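Local atomic coordinates of salt-tolerant glutaminase (Micrococcus luteus, PDB entry 3IHB), a protein that probably catalyses the hydrolysis of L-glutamine to L-glutamate and ammonium. Residues A[27-32]-A[157-162]; A[60-65]-A[202-207]; A[166-171]-A[186-191]. All coordinates share one frame; numbering follows the deposited sequence.

Interaction 1 of 3, residues A[27-32]-A[157-162]; sequences YIPVLA and YESEMA. With GLU (glutamic acid), chain C.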
loop_
_atom_site.group_PDB
_atom_site.type_symbol
_atom_site.label_atom_id
_atom_site.label_comp_id
_atom_site.label_asym_id
_atom_site.label_seq_id
_atom_site.Cartn_x
_atom_site.Cartn_y
_atom_site.Cartn_z
ATOM N N TYR A 27 -10.041 -2.926 -33.835
ATOM C CA TYR A 27 -11.404 -3.459 -33.923
ATOM C C TYR A 27 -12.605 -2.507 -33.834
ATOM O O TYR A 27 -13.738 -2.948 -33.634
ATOM C CB TYR A 27 -11.572 -4.607 -32.917
ATOM C CG TYR A 27 -11.402 -4.245 -31.457
ATOM C CD1 TYR A 27 -12.490 -3.821 -30.693
ATOM C CD2 TYR A 27 -10.163 -4.380 -30.825
ATOM C CE1 TYR A 27 -12.353 -3.545 -29.330
ATOM C CE2 TYR A 27 -10.015 -4.105 -29.463
ATOM C CZ TYR A 27 -11.117 -3.691 -28.723
ATOM O OH TYR A 27 -10.988 -3.434 -27.378
ATOM N N ILE A 28 -12.359 -1.213 -34.005
ATOM C CA ILE A 28 -13.410 -0.191 -33.978
ATOM C C ILE A 28 -12.873 0.956 -34.825
ATOM O O ILE A 28 -12.072 1.760 -34.352
ATOM C CB ILE A 28 -13.689 0.302 -32.533
ATOM C CG1 ILE A 28 -14.280 -0.846 -31.702
ATOM C CG2 ILE A 28 -14.645 1.489 -32.551
ATOM C CD1 ILE A 28 -14.461 -0.526 -30.231
ATOM N N PRO A 29 -13.316 1.049 -36.091
ATOM C CA PRO A 29 -12.863 2.099 -37.011
ATOM C C PRO A 29 -12.587 3.490 -36.436
ATOM O O PRO A 29 -11.537 4.075 -36.714
ATOM C CB PRO A 29 -13.949 2.107 -38.093
ATOM C CG PRO A 29 -15.147 1.522 -37.406
ATOM C CD PRO A 29 -14.538 0.410 -36.607
ATOM N N VAL A 30 -13.508 4.017 -35.636
ATOM C CA VAL A 30 -13.327 5.350 -35.067
ATOM C C VAL A 30 -12.042 5.502 -34.248
ATOM O O VAL A 30 -11.422 6.569 -34.247
ATOM C CB VAL A 30 -14.531 5.753 -34.194
ATOM C CG1 VAL A 30 -14.621 4.853 -32.985
ATOM C CG2 VAL A 30 -14.403 7.199 -33.777
ATOM N N LEU A 31 -11.641 4.441 -33.555
ATOM C CA LEU A 31 -10.426 4.473 -32.744
ATOM C C LEU A 31 -9.170 4.146 -33.551
ATOM O O LEU A 31 -8.082 4.628 -33.234
ATOM C CB LEU A 31 -10.535 3.491 -31.575
ATOM C CG LEU A 31 -11.512 3.825 -30.446
ATOM C CD1 LEU A 31 -11.524 2.681 -29.440
ATOM C CD2 LEU A 31 -11.107 5.140 -29.784
ATOM N N ALA A 32 -9.318 3.320 -34.583
ATOM C CA ALA A 32 -8.179 2.953 -35.419
ATOM C C ALA A 32 -7.728 4.146 -36.251
ATOM O O ALA A 32 -6.559 4.245 -36.633
ATOM C CB ALA A 32 -8.549 1.800 -36.332
ATOM N N TYR A 157 -20.044 5.146 -29.845
ATOM C CA TYR A 157 -21.085 4.216 -29.433
ATOM C C TYR A 157 -21.654 3.470 -30.635
ATOM O O TYR A 157 -21.682 2.242 -30.649
ATOM C CB TYR A 157 -22.202 4.980 -28.724
ATOM C CG TYR A 157 -23.444 4.166 -28.472
ATOM C CD1 TYR A 157 -23.482 3.202 -27.471
ATOM C CD2 TYR A 157 -24.584 4.348 -29.256
ATOM C CE1 TYR A 157 -24.629 2.435 -27.254
ATOM C CE2 TYR A 157 -25.728 3.594 -29.052
ATOM C CZ TYR A 157 -25.749 2.638 -28.054
ATOM O OH TYR A 157 -26.893 1.887 -27.867
ATOM N N GLU A 158 -22.102 4.214 -31.645
ATOM C CA GLU A 158 -22.667 3.603 -32.844
ATOM C C GLU A 158 -21.617 2.771 -33.556
ATOM O O GLU A 158 -21.884 1.651 -33.976
ATOM C CB GLU A 158 -23.210 4.674 -33.797
ATOM C CG GLU A 158 -24.292 5.550 -33.192
ATOM C CD GLU A 158 -25.516 4.762 -32.758
ATOM O OE1 GLU A 158 -25.355 3.760 -32.036
ATOM O OE2 GLU A 158 -26.643 5.148 -33.131
ATOM N N SER A 159 -20.421 3.329 -33.697
ATOM C CA SER A 159 -19.320 2.626 -34.345
ATOM C C SER A 159 -19.082 1.263 -33.681
ATOM O O SER A 159 -18.899 0.255 -34.360
ATOM C CB SER A 159 -18.039 3.465 -34.261
ATOM O OG SER A 159 -16.912 2.746 -34.736
ATOM N N GLU A 160 -19.081 1.240 -32.353
ATOM C CA GLU A 160 -18.852 -0.004 -31.635
ATOM C C GLU A 160 -20.090 -0.896 -31.585
ATOM O O GLU A 160 -19.972 -2.114 -31.645
ATOM C CB GLU A 160 -18.336 0.276 -30.212
ATOM C CG GLU A 160 -18.387 -0.944 -29.298
ATOM C CD GLU A 160 -17.465 -0.855 -28.087
ATOM O OE1 GLU A 160 -17.148 0.268 -27.630
ATOM O OE2 GLU A 160 -17.071 -1.926 -27.578
ATOM N N MET A 161 -21.272 -0.295 -31.485
ATOM C CA MET A 161 -22.500 -1.080 -31.441
ATOM C C MET A 161 -22.705 -1.915 -32.699
ATOM O O MET A 161 -23.411 -2.923 -32.673
ATOM C CB MET A 161 -23.704 -0.168 -31.232
ATOM C CG MET A 161 -23.884 0.282 -29.799
ATOM S SD MET A 161 -24.244 -1.120 -28.733
ATOM C CE MET A 161 -26.031 -1.069 -28.667
ATOM N N ALA A 162 -22.078 -1.505 -33.797
ATOM C CA ALA A 162 -22.208 -2.228 -35.054
ATOM C C ALA A 162 -21.333 -3.482 -35.101
ATOM O O ALA A 162 -21.575 -4.378 -35.913
ATOM C CB ALA A 162 -21.868 -1.304 -36.221
HETATM N N GLU C . -15.168 -1.065 -25.174
HETATM C CA GLU C . -14.291 -2.252 -25.285
HETATM C C GLU C . -15.073 -3.541 -25.305
HETATM O O GLU C . -14.551 -4.558 -25.706
HETATM C CB GLU C . -13.285 -2.315 -24.133
HETATM C CG GLU C . -12.050 -1.476 -24.344
HETATM C CD GLU C . -10.985 -1.656 -23.258
HETATM O OE1 GLU C . -10.572 -2.803 -22.980
HETATM O OE2 GLU C . -10.552 -0.633 -22.692
#

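Interaction 2 of 3, residues A[60-65]-A[202-207]; sequences FTIQSA and KDLAVM. With GLU (glutamic acid), chain C.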
loop_
_atom_site.group_PDB
_atom_site.type_symbol
_atom_site.label_atom_id
_atom_site.label_comp_id
_atom_site.label_asym_id
_atom_site.label_seq_id
_atom_site.Cartn_x
_atom_site.Cartn_y
_atom_site.Cartn_z
ATOM N N PHE A 60 -11.103 11.742 -24.795
ATOM C CA PHE A 60 -11.081 10.452 -25.475
ATOM C C PHE A 60 -12.038 9.569 -24.694
ATOM O O PHE A 60 -12.300 9.829 -23.529
ATOM C CB PHE A 60 -9.662 9.857 -25.467
ATOM C CG PHE A 60 -9.068 9.749 -24.094
ATOM C CD1 PHE A 60 -9.419 8.691 -23.252
ATOM C CD2 PHE A 60 -8.241 10.758 -23.603
ATOM C CE1 PHE A 60 -8.961 8.646 -21.938
ATOM C CE2 PHE A 60 -7.778 10.725 -22.294
ATOM C CZ PHE A 60 -8.140 9.667 -21.456
ATOM N N THR A 61 -12.587 8.550 -25.340
ATOM C CA THR A 61 -13.501 7.649 -24.658
ATOM C C THR A 61 -12.703 6.885 -23.591
ATOM O O THR A 61 -11.593 6.397 -23.851
ATOM C CB THR A 61 -14.179 6.698 -25.671
ATOM O OG1 THR A 61 -13.188 6.023 -26.455
ATOM C CG2 THR A 61 -15.070 7.503 -26.610
ATOM N N ILE A 62 -13.264 6.811 -22.387
ATOM C CA ILE A 62 -12.603 6.167 -21.263
ATOM C C ILE A 62 -12.560 4.641 -21.347
ATOM O O ILE A 62 -11.690 4.005 -20.755
ATOM C CB ILE A 62 -13.264 6.608 -19.940
ATOM C CG1 ILE A 62 -12.437 6.120 -18.749
ATOM C CG2 ILE A 62 -14.688 6.123 -19.888
ATOM C CD1 ILE A 62 -12.891 6.677 -17.410
ATOM N N GLN A 63 -13.489 4.059 -22.090
ATOM C CA GLN A 63 -13.529 2.615 -22.249
ATOM C C GLN A 63 -13.343 1.854 -20.932
ATOM O O GLN A 63 -13.963 2.198 -19.930
ATOM C CB GLN A 63 -12.475 2.193 -23.270
ATOM C CG GLN A 63 -12.644 2.837 -24.654
ATOM C CD GLN A 63 -13.977 2.498 -25.330
ATOM O OE1 GLN A 63 -14.458 1.371 -25.247
ATOM N NE2 GLN A 63 -14.562 3.475 -26.021
ATOM N N SER A 64 -12.483 0.835 -20.932
ATOM C CA SER A 64 -12.245 0.001 -19.746
ATOM C C SER A 64 -11.978 0.756 -18.466
ATOM O O SER A 64 -12.352 0.293 -17.387
ATOM C CB SER A 64 -11.091 -0.983 -19.975
ATOM O OG SER A 64 -11.550 -2.212 -20.519
ATOM N N ALA A 65 -11.322 1.906 -18.569
ATOM C CA ALA A 65 -11.037 2.683 -17.380
ATOM C C ALA A 65 -12.312 3.124 -16.665
ATOM O O ALA A 65 -12.243 3.684 -15.578
ATOM C CB ALA A 65 -10.185 3.897 -17.740
ATOM N N LYS A 202 -6.726 14.729 -17.440
ATOM C CA LYS A 202 -6.900 15.381 -16.148
ATOM C C LYS A 202 -8.153 14.947 -15.398
ATOM O O LYS A 202 -8.178 14.977 -14.167
ATOM C CB LYS A 202 -6.842 16.905 -16.327
ATOM C CG LYS A 202 -5.514 17.338 -16.958
ATOM C CD LYS A 202 -5.141 18.787 -16.694
ATOM C CE LYS A 202 -5.903 19.740 -17.580
ATOM N NZ LYS A 202 -5.350 21.118 -17.457
ATOM N N ASP A 203 -9.189 14.540 -16.127
ATOM C CA ASP A 203 -10.402 14.059 -15.478
ATOM C C ASP A 203 -9.996 12.779 -14.735
ATOM O O ASP A 203 -10.243 12.637 -13.533
ATOM C CB ASP A 203 -11.492 13.724 -16.509
ATOM C CG ASP A 203 -11.994 14.951 -17.278
ATOM O OD1 ASP A 203 -12.387 15.952 -16.635
ATOM O OD2 ASP A 203 -12.010 14.905 -18.528
ATOM N N LEU A 204 -9.361 11.856 -15.460
ATOM C CA LEU A 204 -8.911 10.587 -14.878
ATOM C C LEU A 204 -8.068 10.794 -13.630
ATOM O O LEU A 204 -8.278 10.132 -12.616
ATOM C CB LEU A 204 -8.084 9.774 -15.887
ATOM C CG LEU A 204 -8.796 9.049 -17.034
ATOM C CD1 LEU A 204 -7.771 8.246 -17.822
ATOM C CD2 LEU A 204 -9.889 8.125 -16.480
ATOM N N ALA A 205 -7.108 11.708 -13.717
ATOM C CA ALA A 205 -6.228 11.987 -12.595
ATOM C C ALA A 205 -7.040 12.306 -11.349
ATOM O O ALA A 205 -6.796 11.738 -10.274
ATOM C CB ALA A 205 -5.307 13.144 -12.927
ATOM N N VAL A 206 -8.010 13.206 -11.511
ATOM C CA VAL A 206 -8.875 13.639 -10.418
ATOM C C VAL A 206 -9.805 12.510 -9.972
ATOM O O VAL A 206 -10.019 12.301 -8.776
ATOM C CB VAL A 206 -9.702 14.906 -10.835
ATOM C CG1 VAL A 206 -10.582 15.381 -9.683
ATOM C CG2 VAL A 206 -8.752 16.029 -11.241
ATOM N N MET A 207 -10.353 11.780 -10.936
ATOM C CA MET A 207 -11.233 10.658 -10.627
ATOM C C MET A 207 -10.427 9.621 -9.843
ATOM O O MET A 207 -10.911 9.057 -8.861
ATOM C CB MET A 207 -11.779 10.049 -11.924
ATOM C CG MET A 207 -12.820 10.917 -12.628
ATOM S SD MET A 207 -13.055 10.482 -14.362
ATOM C CE MET A 207 -14.173 9.063 -14.222
HETATM N N GLU C . -15.168 -1.065 -25.174
HETATM C CA GLU C . -14.291 -2.252 -25.285
HETATM C C GLU C . -15.073 -3.541 -25.305
HETATM O O GLU C . -14.551 -4.558 -25.706
HETATM C CB GLU C . -13.285 -2.315 -24.133
HETATM C CG GLU C . -12.050 -1.476 -24.344
HETATM C CD GLU C . -10.985 -1.656 -23.258
HETATM O OE1 GLU C . -10.572 -2.803 -22.980
HETATM O OE2 GLU C . -10.552 -0.633 -22.692
#

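Interaction 3 of 3, residues A[166-171]-A[186-191]; sequences RNLSLA and EIVAGY. With GLU (glutamic acid), chain C.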
loop_
_atom_site.group_PDB
_atom_site.type_symbol
_atom_site.label_atom_id
_atom_site.label_comp_id
_atom_site.label_asym_id
_atom_site.label_seq_id
_atom_site.Cartn_x
_atom_site.Cartn_y
_atom_site.Cartn_z
ATOM N N ARG A 166 -18.869 -9.891 -29.906
ATOM C CA ARG A 166 -18.155 -10.504 -28.790
ATOM C C ARG A 166 -18.835 -10.197 -27.453
ATOM O O ARG A 166 -19.136 -11.114 -26.695
ATOM C CB ARG A 166 -16.682 -10.055 -28.749
ATOM C CG ARG A 166 -15.879 -10.721 -27.627
ATOM C CD ARG A 166 -14.374 -10.485 -27.752
ATOM N NE ARG A 166 -13.607 -11.215 -26.738
ATOM C CZ ARG A 166 -13.539 -10.880 -25.448
ATOM N NH1 ARG A 166 -14.181 -9.818 -24.992
ATOM N NH2 ARG A 166 -12.838 -11.621 -24.603
ATOM N N ASN A 167 -19.084 -8.923 -27.159
ATOM C CA ASN A 167 -19.745 -8.576 -25.901
ATOM C C ASN A 167 -21.186 -9.100 -25.839
ATOM O O ASN A 167 -21.702 -9.368 -24.753
ATOM C CB ASN A 167 -19.731 -7.063 -25.666
ATOM C CG ASN A 167 -18.378 -6.562 -25.186
ATOM O OD1 ASN A 167 -17.712 -7.211 -24.377
ATOM N ND2 ASN A 167 -17.974 -5.394 -25.667
ATOM N N LEU A 168 -21.838 -9.238 -26.996
ATOM C CA LEU A 168 -23.200 -9.769 -27.032
ATOM C C LEU A 168 -23.102 -11.237 -26.644
ATOM O O LEU A 168 -23.981 -11.788 -25.976
ATOM C CB LEU A 168 -23.800 -9.650 -28.435
ATOM C CG LEU A 168 -24.330 -8.276 -28.864
ATOM C CD1 LEU A 168 -24.683 -8.321 -30.330
ATOM C CD2 LEU A 168 -25.551 -7.893 -28.024
ATOM N N SER A 169 -22.010 -11.860 -27.077
ATOM C CA SER A 169 -21.731 -13.258 -26.772
ATOM C C SER A 169 -21.614 -13.389 -25.259
ATOM O O SER A 169 -22.249 -14.242 -24.636
ATOM C CB SER A 169 -20.414 -13.675 -27.423
ATOM O OG SER A 169 -20.113 -15.023 -27.130
ATOM N N LEU A 170 -20.805 -12.520 -24.671
ATOM C CA LEU A 170 -20.611 -12.536 -23.233
ATOM C C LEU A 170 -21.935 -12.315 -22.497
ATOM O O LEU A 170 -22.235 -13.023 -21.538
ATOM C CB LEU A 170 -19.581 -11.471 -22.834
ATOM C CG LEU A 170 -18.153 -11.658 -23.388
ATOM C CD1 LEU A 170 -17.240 -10.497 -22.933
ATOM C CD2 LEU A 170 -17.582 -13.010 -22.915
ATOM N N ALA A 171 -22.727 -11.346 -22.954
ATOM C CA ALA A 171 -24.016 -11.035 -22.330
ATOM C C ALA A 171 -25.021 -12.194 -22.454
ATOM O O ALA A 171 -25.728 -12.514 -21.501
ATOM C CB ALA A 171 -24.593 -9.750 -22.932
ATOM N N GLU A 186 -29.925 -4.984 -24.446
ATOM C CA GLU A 186 -30.083 -3.868 -23.520
ATOM C C GLU A 186 -28.872 -3.652 -22.618
ATOM O O GLU A 186 -28.422 -2.521 -22.434
ATOM C CB GLU A 186 -31.328 -4.079 -22.654
ATOM C CG GLU A 186 -31.654 -2.906 -21.740
ATOM C CD GLU A 186 -32.684 -3.254 -20.684
ATOM O OE1 GLU A 186 -33.724 -3.850 -21.037
ATOM O OE2 GLU A 186 -32.454 -2.925 -19.499
ATOM N N ILE A 187 -28.349 -4.725 -22.036
ATOM C CA ILE A 187 -27.194 -4.573 -21.162
ATOM C C ILE A 187 -25.945 -4.193 -21.952
ATOM O O ILE A 187 -25.171 -3.342 -21.523
ATOM C CB ILE A 187 -26.966 -5.842 -20.327
ATOM C CG1 ILE A 187 -28.179 -6.067 -19.414
ATOM C CG2 ILE A 187 -25.728 -5.686 -19.450
ATOM C CD1 ILE A 187 -28.457 -4.898 -18.445
ATOM N N VAL A 188 -25.755 -4.794 -23.121
ATOM C CA VAL A 188 -24.599 -4.457 -23.943
ATOM C C VAL A 188 -24.635 -2.987 -24.391
ATOM O O VAL A 188 -23.599 -2.315 -24.432
ATOM C CB VAL A 188 -24.520 -5.375 -25.180
ATOM C CG1 VAL A 188 -23.574 -4.786 -26.220
ATOM C CG2 VAL A 188 -24.029 -6.765 -24.751
ATOM N N ALA A 189 -25.830 -2.497 -24.719
ATOM C CA ALA A 189 -26.006 -1.115 -25.157
ATOM C C ALA A 189 -25.595 -0.149 -24.055
ATOM O O ALA A 189 -24.910 0.840 -24.310
ATOM C CB ALA A 189 -27.457 -0.873 -25.550
ATOM N N GLY A 190 -26.016 -0.436 -22.828
ATOM C CA GLY A 190 -25.660 0.415 -21.704
ATOM C C GLY A 190 -24.164 0.436 -21.409
ATOM O O GLY A 190 -23.611 1.484 -21.060
ATOM N N TYR A 191 -23.507 -0.715 -21.545
ATOM C CA TYR A 191 -22.071 -0.815 -21.294
ATOM C C TYR A 191 -21.256 -0.122 -22.390
ATOM O O TYR A 191 -20.247 0.530 -22.104
ATOM C CB TYR A 191 -21.660 -2.288 -21.180
ATOM C CG TYR A 191 -20.168 -2.552 -21.266
ATOM C CD1 TYR A 191 -19.309 -2.226 -20.213
ATOM C CD2 TYR A 191 -19.614 -3.136 -22.410
ATOM C CE1 TYR A 191 -17.939 -2.470 -20.297
ATOM C CE2 TYR A 191 -18.243 -3.387 -22.502
ATOM C CZ TYR A 191 -17.414 -3.054 -21.448
ATOM O OH TYR A 191 -16.064 -3.290 -21.557
HETATM N N GLU C . -15.168 -1.065 -25.174
HETATM C CA GLU C . -14.291 -2.252 -25.285
HETATM C C GLU C . -15.073 -3.541 -25.305
HETATM O O GLU C . -14.551 -4.558 -25.706
HETATM C CB GLU C . -13.285 -2.315 -24.133
HETATM C CG GLU C . -12.050 -1.476 -24.344
HETATM C CD GLU C . -10.985 -1.656 -23.258
HETATM O OE1 GLU C . -10.572 -2.803 -22.980
HETATM O OE2 GLU C . -10.552 -0.633 -22.692
#

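Interaction 1 of 3, residues A[27-32]-A[157-162]
Ser-159 holds OG anti to its backbone N (chi1 173°), toward Ile-28, and Ile-28 sends CG1 to the side of its own N (chi1 -66°), so that its two branches reach different targets on helix 154-161. The CG2 branch of Ile-28 comes within 3.4 Å of Ser-159 OG. Pro-29 adds its ring, with CG also 3.4 Å from Ser-159 OG, and Val-30 CG1 closes in at 3.6 Å from Ser-159 OG. Carbon atoms of three successive residues thus lie against the hydroxyl. It is buried by the contact and has no polar partner in the model, so van der Waals packing alone accounts for the meeting here. Ile-28 is also the N-cap of the short helix 29-32. Its O accepts from both Leu-31 N and Ala-32 N in the first turn. In the glutaminase fold, of the beta-lactamase clan, this helix packs beside helix 154-161 at one side of the glutamate site. The longer branch of Ile-28 carries CD1 to 3.7 Å from Glu-160 CD, the two side chains crossing obliquely. Glu-160 runs extended beyond CG, and its carboxylate bridges to the ligand: OE2 accepts from the amino N of the bound glutamate at 3.2 Å, while OE1 receives a weak bond from that N at 3.4 Å. Both carboxylate oxygens thus face one amino group. Val-192 and Gln-63 also touch Glu-160. On the ligand's flank, Tyr-27 OH lies 3.8 Å from CG of the bound glutamate, a van der Waals approach.

Interaction 2 of 3, residues A[60-65]-A[202-207]
The ring of Phe-60 meets Leu-204 at its edge: CD1 of the leucine lies in the ring plane, 3.9 Å from Phe-60 CZ, while the ring itself stacks with that of Phe-278. The second flat group, the amide of Gln-63, turns its OE1 to the ligand. Its NE2 donates to Thr-61 OG1 at 2.9 Å in a nearly straight bond (N-H...O 170°), and the acceptor lies only 6° out of the amide plane. Leu-204 is the central piece of the apolar contact, since its two methyls divide the work. CD1 serves the ring, whereas Leu-204 CD2 packs 3.5 Å from Ile-62 CD1. More loosely, Leu-204 CD2 lies 4.4 Å from Ala-65 CB. Ile-62 holds CG1 anti to its N (chi1 -171°), which extends CD1 toward helix 201-212; there Ile-62 CD1 also meets Met-207 CE tip to tip at 4.2 Å. Phe-60 and Thr-61 form a short strand paired antiparallel with strand 198-199, which leads directly into that helix. The buried contact thus seats the helix behind the chain that carries Ser-64. Ser-64 binds L-glutamate, and with Lys-67, whose NZ is hydrogen-bonded to Ser-64 OG, it is consistent with an SxxK motif, as in relatives of the beta-lactamase clan. Ser-64 N donates to OE2 of the ligand at 3.0 Å, although that oxygen is crowded in the model and its place less sure. Gln-63 OE1 accepts from the ligand N; the separation is very short and its exact value doubtful. The chemistry divides accordingly: apolar contacts on the helix side, and on the ligand side an amide whose NE2 bond to Thr-61 would favour the rotation that turns OE1 to the amino group.

Interaction 3 of 3, residues A[166-171]-A[186-191]
Asn-167 O accepts the regular helical bond from Ala-171 N at 2.9 Å, and across the contact Val-188 CG2 rests 3.5 Å from Asn-167 O as an apolar neighbour. The same methyl, Val-188 CG2, touches Ala-171 CB at 3.5 Å and Leu-168 CD2 at 3.8 Å. Val-188 reaches all three because CG1 is anti to the backbone N (chi1 164°), which leaves CG2 beside that N and anti to the carbonyl carbon, facing the other helix. The frame is a pair of consecutive helices, 165-176 and 184-195, within the helical part of the glutaminase fold. Their short segments run at 129° between N-to-C directions, with a closest axis approach of 9.5 Å. Toward the ligand, the contact changes character. The amide of Asn-167 stands at the edge of the Tyr-191 ring, Asn-167 ND2 near the ring plane and 3.8 Å from Tyr-191 CE2, with the two planes 86° apart. Both residues bind L-glutamate: Asn-167 ND2 comes to 3.5 Å from the ligand's C, and Tyr-191 OH lies 3.9 Å from that same carbon. Asn-167 OD1 receives a weak hydrogen bond from Asn-114 ND2, another residue of the glutamate site.

All three interactions lie within the glutaminase domain and touch the same bound glutamate, their centres 14 to 21 Å apart. Interactions 1 and 3 are nearest, at 14 Å: helix 154-161 is followed directly by helix 165-176, and Met-161 and Tyr-157 pack on Ala-189 of helix 184-195. Interaction 1 meets interaction 2, 19 Å away, where Glu-160 adjoins Gln-63, so the two residues that accept from the ligand's amino group come from different contacts. Along the chain, interactions 1 and 2 cross, interaction 1 closes before interaction 3 opens, and interaction 3 is nested inside the loop closed by interaction 2. The glutamate site is thus assembled from segments distant in sequence.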